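Local coordinates for protein polyprenyl synthetase (Zymomonas mobilis subsp. mobilis, PDB 4KKM) that probably joins isopentenyl diphosphate to allylic diphosphates to build longer prenyl diphosphates, as a magnesium-dependent member of the FPP/GGPP synthase family, at residues Asp230-Tyr235 with Ser299-Glu304; Pro73-Ala78 with Phe213-Gly218. One frame throughout, in Å; residues are numbered along the deposited sequence.

Both contacts belong to the largely helical isoprenoid synthase fold and lie on the same side of the chain's centre. Their centres are about 12 Å apart. Contact 2 pairs helix 71-80 with helix 208-221 in the interior. Contact 1 sits at the surface, where helix 226-253 meets the loop before helix 306-314. Helices 208-221 and 226-253 follow each other in the chain, and they tie the two contacts together. Lys233 NZ forms a salt bridge to Glu216 OE1 at 3.1 Å. Tyr235 CD1 packs on Leu215 CD1 at 3.6 Å. Tyr235 OH, hydrogen-bonded to Leu308 O, also lies 4.1 Å from Leu75 CD2. Neither contact is near the calcium site of Asp108 and Asp114.

Contact 1 (Asp230-Tyr235 with Ser299-Glu304); sequences DRLKAY and SVFGSE
Arg231 lays one face of its guanidinium under Val300. The methyl CG1 of Val300 sits above the centre of that group, 3.4 Å from Arg231 CZ. The arginine chain is extended from CG to NE, which carries the flat group out from helix 226-253 to the loop. Val300 CG2 rests beside Arg231 CD at 3.8 Å. The same methyl lies over the centre of a face of the Phe301 ring, 3.9 Å above its plane. Val300 thus lies between the two flat groups, with CG1 on the guanidinium and CG2 on the ring. Deeper in, Leu232 CD2 meets Phe301 CE2 at 4.0 Å, the two side chains crossing at about a right angle. A water lies in the guanidinium plane, at its edge. It accepts from Arg231 NH1 at 2.9 Å and lies 2.6 Å from Ser299 OG. NH1 also bonds to His297 O, and Ser299 OG to Ala296 O. With a leucine in place of Arg231, His297 O and the water would probably lose a donor, and Val300 CG1 its flat support. The guanidinium thus takes van der Waals contact on its face, while its N-H groups serve the water and His297 O.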
loop_
_atom_site.group_PDB
_atom_site.type_symbol
_atom_site.label_atom_id
_atom_site.label_comp_id
_atom_site.label_asym_id
_atom_site.label_seq_id
_atom_site.Cartn_x
_atom_site.Cartn_y
_atom_site.Cartn_z
ATOM N N ASP B 230 -11.810 -11.324 -20.127
ATOM C CA ASP B 230 -10.622 -11.884 -20.755
ATOM C C ASP B 230 -10.190 -11.115 -22.008
ATOM O O ASP B 230 -9.002 -10.888 -22.214
ATOM C CB ASP B 230 -10.828 -13.366 -21.079
ATOM C CG ASP B 230 -10.766 -14.243 -19.845
ATOM O OD1 ASP B 230 -10.293 -13.762 -18.795
ATOM O OD2 ASP B 230 -11.186 -15.415 -19.926
ATOM N N ARG B 231 -11.150 -10.726 -22.842
ATOM C CA ARG B 231 -10.844 -9.909 -24.012
ATOM C C ARG B 231 -10.173 -8.594 -23.613
ATOM O O ARG B 231 -9.184 -8.176 -24.224
ATOM C CB ARG B 231 -12.112 -9.611 -24.809
ATOM C CG ARG B 231 -12.631 -10.776 -25.630
ATOM C CD ARG B 231 -13.907 -10.381 -26.351
ATOM N NE ARG B 231 -14.320 -11.396 -27.313
ATOM C CZ ARG B 231 -13.883 -11.461 -28.568
ATOM N NH1 ARG B 231 -13.017 -10.567 -29.024
ATOM N NH2 ARG B 231 -14.321 -12.421 -29.367
ATOM N N LEU B 232 -10.721 -7.945 -22.593
ATOM C CA LEU B 232 -10.163 -6.686 -22.106
ATOM C C LEU B 232 -8.768 -6.876 -21.503
ATOM O O LEU B 232 -7.864 -6.085 -21.760
ATOM C CB LEU B 232 -11.114 -6.029 -21.099
ATOM C CG LEU B 232 -12.461 -5.637 -21.720
ATOM C CD1 LEU B 232 -13.397 -5.010 -20.695
ATOM C CD2 LEU B 232 -12.237 -4.702 -22.893
ATOM N N LYS B 233 -8.581 -7.924 -20.710
ATOM C CA LYS B 233 -7.251 -8.177 -20.156
ATOM C C LYS B 233 -6.245 -8.530 -21.256
ATOM O O LYS B 233 -5.062 -8.198 -21.160
ATOM C CB LYS B 233 -7.293 -9.254 -19.065
ATOM C CG LYS B 233 -8.031 -8.811 -17.803
ATOM C CD LYS B 233 -7.794 -9.762 -16.637
ATOM C CE LYS B 233 -6.471 -9.460 -15.935
ATOM N NZ LYS B 233 -6.293 -10.297 -14.714
ATOM N N ALA B 234 -6.724 -9.184 -22.307
ATOM C CA ALA B 234 -5.876 -9.508 -23.450
ATOM C C ALA B 234 -5.440 -8.240 -24.191
ATOM O O ALA B 234 -4.311 -8.148 -24.674
ATOM C CB ALA B 234 -6.607 -10.464 -24.403
ATOM N N TYR B 235 -6.345 -7.270 -24.294
ATOM C CA TYR B 235 -6.004 -5.976 -24.879
ATOM C C TYR B 235 -4.892 -5.320 -24.068
ATOM O O TYR B 235 -3.928 -4.798 -24.632
ATOM C CB TYR B 235 -7.233 -5.064 -24.933
ATOM C CG TYR B 235 -6.945 -3.589 -25.178
ATOM C CD1 TYR B 235 -6.574 -2.746 -24.130
ATOM C CD2 TYR B 235 -7.080 -3.032 -26.450
ATOM C CE1 TYR B 235 -6.323 -1.399 -24.338
ATOM C CE2 TYR B 235 -6.826 -1.675 -26.669
ATOM C CZ TYR B 235 -6.450 -0.865 -25.602
ATOM O OH TYR B 235 -6.199 0.481 -25.790
ATOM N N SER B 299 -13.094 -6.534 -31.198
ATOM C CA SER B 299 -13.949 -6.682 -32.378
ATOM C C SER B 299 -15.430 -6.878 -32.040
ATOM O O SER B 299 -16.299 -6.626 -32.875
ATOM C CB SER B 299 -13.457 -7.827 -33.263
ATOM O OG SER B 299 -13.458 -9.046 -32.546
ATOM N N VAL B 300 -15.717 -7.315 -30.819
ATOM C CA VAL B 300 -17.098 -7.547 -30.409
ATOM C C VAL B 300 -17.805 -6.275 -29.944
ATOM O O VAL B 300 -19.006 -6.292 -29.694
ATOM C CB VAL B 300 -17.202 -8.629 -29.311
ATOM C CG1 VAL B 300 -16.704 -9.976 -29.842
ATOM C CG2 VAL B 300 -16.442 -8.201 -28.058
ATOM N N PHE B 301 -17.066 -5.175 -29.832
ATOM C CA PHE B 301 -17.670 -3.904 -29.440
ATOM C C PHE B 301 -17.889 -2.996 -30.642
ATOM O O PHE B 301 -17.153 -3.060 -31.628
ATOM C CB PHE B 301 -16.805 -3.170 -28.408
ATOM C CG PHE B 301 -16.494 -3.981 -27.185
ATOM C CD1 PHE B 301 -17.470 -4.220 -26.230
ATOM C CD2 PHE B 301 -15.227 -4.497 -26.985
ATOM C CE1 PHE B 301 -17.188 -4.970 -25.101
ATOM C CE2 PHE B 301 -14.934 -5.245 -25.856
ATOM C CZ PHE B 301 -15.918 -5.482 -24.912
ATOM N N GLY B 302 -18.902 -2.140 -30.542
ATOM C CA GLY B 302 -19.160 -1.131 -31.550
ATOM C C GLY B 302 -18.268 0.086 -31.379
ATOM O O GLY B 302 -17.144 -0.016 -30.888
ATOM N N SER B 303 -18.774 1.247 -31.777
ATOM C CA SER B 303 -17.985 2.474 -31.753
ATOM C C SER B 303 -17.595 2.916 -30.344
ATOM O O SER B 303 -16.691 3.737 -30.173
ATOM C CB SER B 303 -18.741 3.603 -32.457
ATOM O OG SER B 303 -19.865 4.001 -31.696
ATOM N N GLU B 304 -18.267 2.372 -29.332
ATOM C CA GLU B 304 -17.954 2.716 -27.947
ATOM C C GLU B 304 -16.514 2.335 -27.580
ATOM O O GLU B 304 -15.962 2.827 -26.594
ATOM C CB GLU B 304 -18.958 2.073 -26.977
ATOM C CG GLU B 304 -18.916 0.549 -26.918
ATOM C CD GLU B 304 -19.695 -0.121 -28.037
ATOM O OE1 GLU B 304 -20.152 0.582 -28.965
ATOM O OE2 GLU B 304 -19.856 -1.358 -27.982
HETATM O O HOH W 1 -11.941 -10.960 -31.723
#

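Contact 2 (Pro73-Ala78 with Phe213-Gly218); sequences PLLVVA and FCLEAG
No polar bond runs from Leu75 or Val76 to Cys214, and the shortest polar bond here is inside one helix: Ala217 N to Phe213 O, 2.7 Å. The contact itself is apolar. Cys214 is its centre on helix 208-221. Its CB points toward helix 71-80 and meets Leu75 CB at 3.6 Å. Val76 CG2 comes up to the same Cys214 CB at 3.9 Å, from a direction about square to that of Leu75. The thiol is turned beside its own backbone N (chi1 -67°), which places SG 4.0 Å from Val76 CG2. Cys214 therefore sits against the notch between the neighbouring side chains Leu75 and Val76. Farther out, the branched ends of Leu75 and Leu215 touch through their CD2 methyls at 4.2 Å.

The backbones come very close. The CA atoms of Val76 and Cys214 are 4.8 Å apart, and the short helix axes approach to 8.0 Å. The axes run in the same general direction, with a signed crossing angle of -24°. The residues on this side of helix 208-221 are small: Cys214, Ala217 and Gly218. This is consistent with the close approach. Ala217 CB points toward helix 71-80 and also lies over one face of the Phe213 ring, offset toward its rim.

All four touching residues are buried, and other helices close round the pair. Helix 87-109 packs on one side, with Ile97 touching Cys214 and Phe213. Helix 226-253 packs through Ile239 on Leu75 and Ala236 on Leu215. Helix 306-314 reaches Leu75 with Leu308, and helix 24-45 covers Pro73 and Leu74. The pair thus forms part of the interior of the helical bundle.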
loop_
_atom_site.group_PDB
_atom_site.type_symbol
_atom_site.label_atom_id
_atom_site.label_comp_id
_atom_site.label_asym_id
_atom_site.label_seq_id
_atom_site.Cartn_x
_atom_site.Cartn_y
_atom_site.Cartn_z
ATOM N N PRO B 73 -5.477 6.381 -15.768
ATOM C CA PRO B 73 -6.854 6.888 -15.682
ATOM C C PRO B 73 -7.579 6.887 -17.029
ATOM O O PRO B 73 -8.769 6.565 -17.086
ATOM C CB PRO B 73 -6.660 8.320 -15.181
ATOM C CG PRO B 73 -5.434 8.226 -14.316
ATOM C CD PRO B 73 -4.533 7.225 -15.008
ATOM N N LEU B 74 -6.864 7.222 -18.099
ATOM C CA LEU B 74 -7.462 7.267 -19.430
ATOM C C LEU B 74 -7.982 5.889 -19.843
ATOM O O LEU B 74 -9.073 5.769 -20.400
ATOM C CB LEU B 74 -6.448 7.782 -20.456
ATOM C CG LEU B 74 -6.905 7.778 -21.915
ATOM C CD1 LEU B 74 -8.033 8.789 -22.127
ATOM C CD2 LEU B 74 -5.724 8.052 -22.844
ATOM N N LEU B 75 -7.197 4.853 -19.566
ATOM C CA LEU B 75 -7.614 3.483 -19.867
ATOM C C LEU B 75 -8.842 3.070 -19.064
ATOM O O LEU B 75 -9.739 2.407 -19.587
ATOM C CB LEU B 75 -6.469 2.503 -19.596
ATOM C CG LEU B 75 -5.330 2.523 -20.618
ATOM C CD1 LEU B 75 -4.140 1.724 -20.101
ATOM C CD2 LEU B 75 -5.817 1.978 -21.954
ATOM N N VAL B 76 -8.874 3.440 -17.787
ATOM C CA VAL B 76 -10.041 3.155 -16.959
ATOM C C VAL B 76 -11.284 3.825 -17.538
ATOM O O VAL B 76 -12.315 3.177 -17.742
ATOM C CB VAL B 76 -9.841 3.624 -15.501
ATOM C CG1 VAL B 76 -11.151 3.505 -14.725
ATOM C CG2 VAL B 76 -8.739 2.814 -14.833
ATOM N N VAL B 77 -11.170 5.121 -17.815
ATOM C CA VAL B 77 -12.284 5.901 -18.349
ATOM C C VAL B 77 -12.762 5.330 -19.688
ATOM O O VAL B 77 -13.965 5.153 -19.905
ATOM C CB VAL B 77 -11.907 7.399 -18.506
ATOM C CG1 VAL B 77 -12.942 8.133 -19.349
ATOM C CG2 VAL B 77 -11.739 8.067 -17.137
ATOM N N ALA B 78 -11.819 5.019 -20.574
ATOM C CA ALA B 78 -12.161 4.495 -21.896
ATOM C C ALA B 78 -12.747 3.087 -21.845
ATOM O O ALA B 78 -13.523 2.703 -22.719
ATOM C CB ALA B 78 -10.949 4.530 -22.836
ATOM N N PHE B 213 -5.021 -4.047 -14.721
ATOM C CA PHE B 213 -6.014 -3.555 -13.770
ATOM C C PHE B 213 -6.961 -2.546 -14.414
ATOM O O PHE B 213 -8.165 -2.581 -14.180
ATOM C CB PHE B 213 -5.373 -2.899 -12.549
ATOM C CG PHE B 213 -6.381 -2.228 -11.658
ATOM C CD1 PHE B 213 -7.108 -2.970 -10.742
ATOM C CD2 PHE B 213 -6.650 -0.875 -11.785
ATOM C CE1 PHE B 213 -8.057 -2.362 -9.934
ATOM C CE2 PHE B 213 -7.612 -0.270 -10.996
ATOM C CZ PHE B 213 -8.311 -1.013 -10.071
ATOM N N CYS B 214 -6.409 -1.634 -15.204
ATOM C CA CYS B 214 -7.221 -0.602 -15.843
ATOM C C CYS B 214 -8.342 -1.197 -16.690
ATOM O O CYS B 214 -9.485 -0.731 -16.637
ATOM C CB CYS B 214 -6.352 0.313 -16.708
ATOM S SG CYS B 214 -5.194 1.330 -15.771
ATOM N N LEU B 215 -8.008 -2.225 -17.464
ATOM C CA LEU B 215 -8.970 -2.879 -18.356
ATOM C C LEU B 215 -9.930 -3.754 -17.559
ATOM O O LEU B 215 -11.139 -3.759 -17.802
ATOM C CB LEU B 215 -8.246 -3.714 -19.422
ATOM C CG LEU B 215 -7.871 -2.989 -20.728
ATOM C CD1 LEU B 215 -9.113 -2.634 -21.543
ATOM C CD2 LEU B 215 -7.026 -1.736 -20.455
ATOM N N GLU B 216 -9.388 -4.485 -16.591
ATOM C CA GLU B 216 -10.217 -5.370 -15.786
ATOM C C GLU B 216 -11.195 -4.561 -14.934
ATOM O O GLU B 216 -12.331 -4.978 -14.711
ATOM C CB GLU B 216 -9.364 -6.299 -14.918
ATOM C CG GLU B 216 -10.186 -7.320 -14.134
ATOM C CD GLU B 216 -9.336 -8.343 -13.390
ATOM O OE1 GLU B 216 -8.095 -8.184 -13.337
ATOM O OE2 GLU B 216 -9.916 -9.316 -12.857
ATOM N N ALA B 217 -10.755 -3.388 -14.487
ATOM C CA ALA B 217 -11.606 -2.513 -13.686
ATOM C C ALA B 217 -12.858 -2.100 -14.455
ATOM O O ALA B 217 -13.951 -2.022 -13.890
ATOM C CB ALA B 217 -10.826 -1.284 -13.225
ATOM N N GLY B 218 -12.697 -1.845 -15.749
ATOM C CA GLY B 218 -13.827 -1.506 -16.599
ATOM C C GLY B 218 -14.836 -2.634 -16.666
ATOM O O GLY B 218 -16.046 -2.412 -16.568
#